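Computational Design of Enzyme (Synthetic construct, PDB 3TP4) is a computationally designed protein, probably built on a glycosyl hydrolase family 26 scaffold and intended to carry a catalytic triad with an activated serine. Local coordinates at residues Ala186-Arg198 / Val229-Asp241. Numbering follows the deposited sequence.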
# COMPACT_ATOMS: atom_id res chain seq x y z
N ALA A 186 -13.03 -0.90 -6.45
CA ALA A 186 -12.92 -1.35 -5.06
C ALA A 186 -14.10 -0.87 -4.22
O ALA A 186 -14.65 -1.61 -3.39
CB ALA A 186 -11.58 -0.89 -4.44
N TYR A 187 -14.51 0.38 -4.44
CA TYR A 187 -15.68 0.90 -3.75
C TYR A 187 -16.96 0.20 -4.22
O TYR A 187 -17.90 -0.01 -3.44
CB TYR A 187 -15.76 2.42 -3.92
CG TYR A 187 -14.87 3.14 -2.94
CD1 TYR A 187 -13.54 3.39 -3.25
CD2 TYR A 187 -15.34 3.51 -1.69
CE1 TYR A 187 -12.72 4.03 -2.35
CE2 TYR A 187 -14.53 4.15 -0.79
CZ TYR A 187 -13.22 4.41 -1.12
OH TYR A 187 -12.40 5.04 -0.22
N GLY A 188 -16.99 -0.14 -5.51
CA GLY A 188 -18.15 -0.82 -6.07
C GLY A 188 -18.31 -2.24 -5.55
O GLY A 188 -19.43 -2.71 -5.37
N SER A 189 -17.19 -2.90 -5.29
CA SER A 189 -17.20 -4.27 -4.76
C SER A 189 -16.12 -4.45 -3.69
O SER A 189 -15.07 -5.04 -3.96
CB SER A 189 -17.00 -5.28 -5.88
OG SER A 189 -17.28 -6.59 -5.41
N PRO A 190 -16.37 -3.92 -2.49
CA PRO A 190 -15.30 -3.86 -1.48
C PRO A 190 -14.89 -5.24 -0.98
O PRO A 190 -13.73 -5.43 -0.62
CB PRO A 190 -15.93 -3.03 -0.36
CG PRO A 190 -17.41 -3.11 -0.58
CD PRO A 190 -17.59 -3.23 -2.06
N GLY A 191 -15.82 -6.18 -0.98
CA GLY A 191 -15.51 -7.55 -0.57
C GLY A 191 -14.48 -8.18 -1.49
O GLY A 191 -13.61 -8.92 -1.05
N GLU A 192 -14.58 -7.88 -2.78
CA GLU A 192 -13.65 -8.44 -3.74
C GLU A 192 -12.29 -7.74 -3.62
O GLU A 192 -11.24 -8.37 -3.76
CB GLU A 192 -14.21 -8.32 -5.17
CG GLU A 192 -15.42 -9.22 -5.46
CD GLU A 192 -15.84 -9.14 -6.93
OE1 GLU A 192 -16.50 -8.15 -7.31
OE2 GLU A 192 -15.50 -10.05 -7.70
N TYR A 193 -12.31 -6.44 -3.36
CA TYR A 193 -11.05 -5.76 -3.09
C TYR A 193 -10.35 -6.38 -1.86
O TYR A 193 -9.14 -6.60 -1.87
CB TYR A 193 -11.23 -4.26 -2.86
CG TYR A 193 -9.89 -3.60 -2.58
CD1 TYR A 193 -9.02 -3.29 -3.60
CD2 TYR A 193 -9.47 -3.36 -1.27
CE1 TYR A 193 -7.80 -2.72 -3.36
CE2 TYR A 193 -8.24 -2.79 -1.01
CZ TYR A 193 -7.41 -2.47 -2.06
OH TYR A 193 -6.19 -1.92 -1.83
N GLN A 194 -11.13 -6.62 -0.81
CA GLN A 194 -10.58 -7.17 0.42
C GLN A 194 -9.96 -8.55 0.18
O GLN A 194 -8.89 -8.85 0.70
CB GLN A 194 -11.65 -7.23 1.51
CG GLN A 194 -12.06 -5.86 2.04
CD GLN A 194 -13.35 -5.89 2.83
OE1 GLN A 194 -14.21 -6.76 2.62
NE2 GLN A 194 -13.51 -4.94 3.75
N GLU A 195 -10.62 -9.39 -0.62
CA GLU A 195 -10.05 -10.71 -0.87
C GLU A 195 -8.80 -10.60 -1.75
O GLU A 195 -7.87 -11.39 -1.58
CB GLU A 195 -11.07 -11.68 -1.47
CG GLU A 195 -12.22 -11.99 -0.53
CD GLU A 195 -11.74 -12.46 0.85
OE1 GLU A 195 -10.73 -13.19 0.95
OE2 GLU A 195 -12.39 -12.09 1.85
N LEU A 196 -8.78 -9.63 -2.66
CA LEU A 196 -7.60 -9.43 -3.51
C LEU A 196 -6.41 -9.02 -2.64
O LEU A 196 -5.31 -9.56 -2.77
CB LEU A 196 -7.85 -8.34 -4.57
CG LEU A 196 -6.61 -7.75 -5.27
CD1 LEU A 196 -5.84 -8.81 -6.03
CD2 LEU A 196 -6.97 -6.58 -6.21
N TYR A 197 -6.64 -8.05 -1.75
CA TYR A 197 -5.57 -7.55 -0.89
C TYR A 197 -5.08 -8.69 0.01
O TYR A 197 -3.87 -8.89 0.18
CB TYR A 197 -6.07 -6.37 -0.05
CG TYR A 197 -4.97 -5.61 0.68
CD1 TYR A 197 -4.36 -6.13 1.81
CD2 TYR A 197 -4.56 -4.35 0.24
CE1 TYR A 197 -3.35 -5.43 2.49
CE2 TYR A 197 -3.56 -3.64 0.91
CZ TYR A 197 -2.96 -4.19 2.03
OH TYR A 197 -1.96 -3.49 2.68
N ARG A 198 -6.03 -9.43 0.60
CA ARG A 198 -5.69 -10.50 1.55
C ARG A 198 -4.89 -11.60 0.87
O ARG A 198 -3.87 -12.06 1.40
CB ARG A 198 -6.96 -11.06 2.22
CG ARG A 198 -7.62 -10.08 3.21
CD ARG A 198 -9.07 -10.43 3.48
NE ARG A 198 -9.72 -9.47 4.36
CZ ARG A 198 -11.04 -9.42 4.58
NH1 ARG A 198 -11.85 -10.28 3.98
NH2 ARG A 198 -11.54 -8.52 5.40
N VAL A 229 -16.81 5.73 5.56
CA VAL A 229 -16.47 5.87 4.15
C VAL A 229 -14.99 5.48 3.92
O VAL A 229 -14.66 4.72 3.01
CB VAL A 229 -16.77 7.30 3.65
CG1 VAL A 229 -16.41 7.45 2.19
CG2 VAL A 229 -18.25 7.66 3.89
N TYR A 230 -14.11 6.01 4.76
CA TYR A 230 -12.69 5.67 4.70
C TYR A 230 -12.46 4.16 4.81
O TYR A 230 -11.64 3.58 4.09
CB TYR A 230 -11.95 6.39 5.83
CG TYR A 230 -10.45 6.08 5.91
CD1 TYR A 230 -9.55 6.66 5.02
CD2 TYR A 230 -9.95 5.23 6.89
CE1 TYR A 230 -8.17 6.39 5.09
CE2 TYR A 230 -8.58 4.96 6.98
CZ TYR A 230 -7.70 5.54 6.08
OH TYR A 230 -6.35 5.28 6.18
N LEU A 231 -13.20 3.51 5.71
CA LEU A 231 -12.98 2.08 5.95
C LEU A 231 -13.71 1.12 5.02
O LEU A 231 -13.61 -0.09 5.19
CB LEU A 231 -13.30 1.72 7.40
CG LEU A 231 -12.44 2.42 8.44
CD1 LEU A 231 -13.02 2.15 9.83
CD2 LEU A 231 -10.98 1.96 8.35
N ARG A 232 -14.44 1.64 4.03
CA ARG A 232 -15.22 0.77 3.14
C ARG A 232 -14.40 -0.40 2.58
O ARG A 232 -14.88 -1.53 2.54
CB ARG A 232 -15.87 1.57 2.00
CG ARG A 232 -17.31 1.97 2.29
CD ARG A 232 -17.82 3.10 1.38
NE ARG A 232 -18.34 2.61 0.11
CZ ARG A 232 -18.99 3.36 -0.78
NH1 ARG A 232 -19.21 4.65 -0.54
NH2 ARG A 232 -19.43 2.82 -1.92
N THR A 233 -13.17 -0.12 2.16
CA THR A 233 -12.35 -1.12 1.49
C THR A 233 -11.21 -1.67 2.36
O THR A 233 -10.30 -2.32 1.86
CB THR A 233 -11.75 -0.55 0.17
OG1 THR A 233 -10.81 0.49 0.47
CG2 THR A 233 -12.87 0.03 -0.72
N TYR A 234 -11.28 -1.40 3.66
CA TYR A 234 -10.23 -1.81 4.59
C TYR A 234 -10.03 -3.32 4.62
O TYR A 234 -10.96 -4.06 4.88
CB TYR A 234 -10.58 -1.33 5.99
CG TYR A 234 -9.54 -1.63 7.05
CD1 TYR A 234 -8.22 -1.23 6.88
CD2 TYR A 234 -9.89 -2.29 8.23
CE1 TYR A 234 -7.27 -1.50 7.86
CE2 TYR A 234 -8.95 -2.55 9.21
CZ TYR A 234 -7.64 -2.15 9.01
OH TYR A 234 -6.69 -2.41 9.98
N PRO A 235 -8.80 -3.80 4.36
CA PRO A 235 -8.56 -5.25 4.31
C PRO A 235 -8.60 -5.94 5.68
O PRO A 235 -8.80 -7.15 5.73
CB PRO A 235 -7.16 -5.36 3.69
CG PRO A 235 -6.95 -4.10 2.98
CD PRO A 235 -7.65 -3.05 3.83
N GLY A 236 -8.39 -5.20 6.76
CA GLY A 236 -8.43 -5.79 8.10
C GLY A 236 -7.13 -5.64 8.87
O GLY A 236 -6.06 -5.53 8.27
N ASP A 237 -7.23 -5.66 10.19
CA ASP A 237 -6.07 -5.48 11.06
C ASP A 237 -4.95 -6.50 10.83
O ASP A 237 -3.77 -6.18 11.00
CB ASP A 237 -6.47 -5.54 12.54
CG ASP A 237 -7.47 -4.46 12.91
OD1 ASP A 237 -7.67 -3.50 12.14
OD2 ASP A 237 -8.05 -4.57 14.01
N ALA A 238 -5.31 -7.72 10.46
CA ALA A 238 -4.29 -8.76 10.25
C ALA A 238 -3.54 -8.56 8.94
O ALA A 238 -2.63 -9.33 8.63
CB ALA A 238 -4.93 -10.15 10.28
N PHE A 239 -3.92 -7.54 8.18
CA PHE A 239 -3.41 -7.41 6.81
C PHE A 239 -2.72 -6.09 6.47
O PHE A 239 -2.04 -5.99 5.45
CB PHE A 239 -4.55 -7.67 5.81
CG PHE A 239 -5.10 -9.05 5.90
CD1 PHE A 239 -4.47 -10.10 5.26
CD2 PHE A 239 -6.24 -9.31 6.65
CE1 PHE A 239 -4.95 -11.40 5.36
CE2 PHE A 239 -6.74 -10.61 6.74
CZ PHE A 239 -6.09 -11.65 6.09
N VAL A 240 -2.90 -5.08 7.32
CA VAL A 240 -2.38 -3.74 7.06
C VAL A 240 -1.47 -3.26 8.20
O VAL A 240 -1.85 -3.34 9.37
CB VAL A 240 -3.54 -2.73 6.93
CG1 VAL A 240 -2.99 -1.31 6.73
CG2 VAL A 240 -4.47 -3.12 5.77
N ASP A 241 -0.27 -2.78 7.85
CA ASP A 241 0.63 -2.16 8.84
C ASP A 241 0.52 -0.62 8.86
O ASP A 241 0.63 0.00 9.92
CB ASP A 241 2.10 -2.50 8.53
CG ASP A 241 2.42 -3.98 8.70
OD1 ASP A 241 2.15 -4.54 9.79
OD2 ASP A 241 2.96 -4.57 7.73
O HOH W 1 -12.24 2.70 1.59
O HOH W 2 -18.27 0.25 -0.40
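With CG of Arg198 anti to its carbonyl carbon (chi1 -70°) and the chain extended as far as NE, the side chain runs across one face of the Phe239 ring. Arg198 CG sits over the centre of the Phe239 ring, 3.5 Å from its centroid, as a CH-pi contact. Further out, the guanidinium takes Pro235 O side-on. Arg198 NE donates to Pro235 O at 2.8 Å in the carbonyl plane, and Arg198 NH2 donates to Pro235 O at 3.1 Å from above that plane. Glu195 OE2 forms a salt bridge with NH1, which helps fix the guanidinium's rotation. A methionine in place of Arg198 would probably leave Pro235 O without both donors and Glu195 without this charge partner. One turn earlier, Gln194 NE2 donates to Tyr234 O at 2.9 Å, the bond bent to 139°. Tyr197 has CG anti to its backbone N (chi1 -169°), which lays its ring against Pro235, with Pro235 CG over one face, 3.5 Å from the centroid. Phe239 O lies at the edge of that ring. At the other end, Thr233 CG2 lies over one face of the Tyr187 ring as a CH-pi contact, while the ring edge of Tyr187 meets a guanidinium face of Arg232. The contact packs helices 184-188 and 190-207 against the loop leading from helix 227-230 to strand 242-249 of the TIM barrel. Beneath it, Tyr215 and Trp217 of strand 213-217 touch Tyr197 and Pro235, respectively.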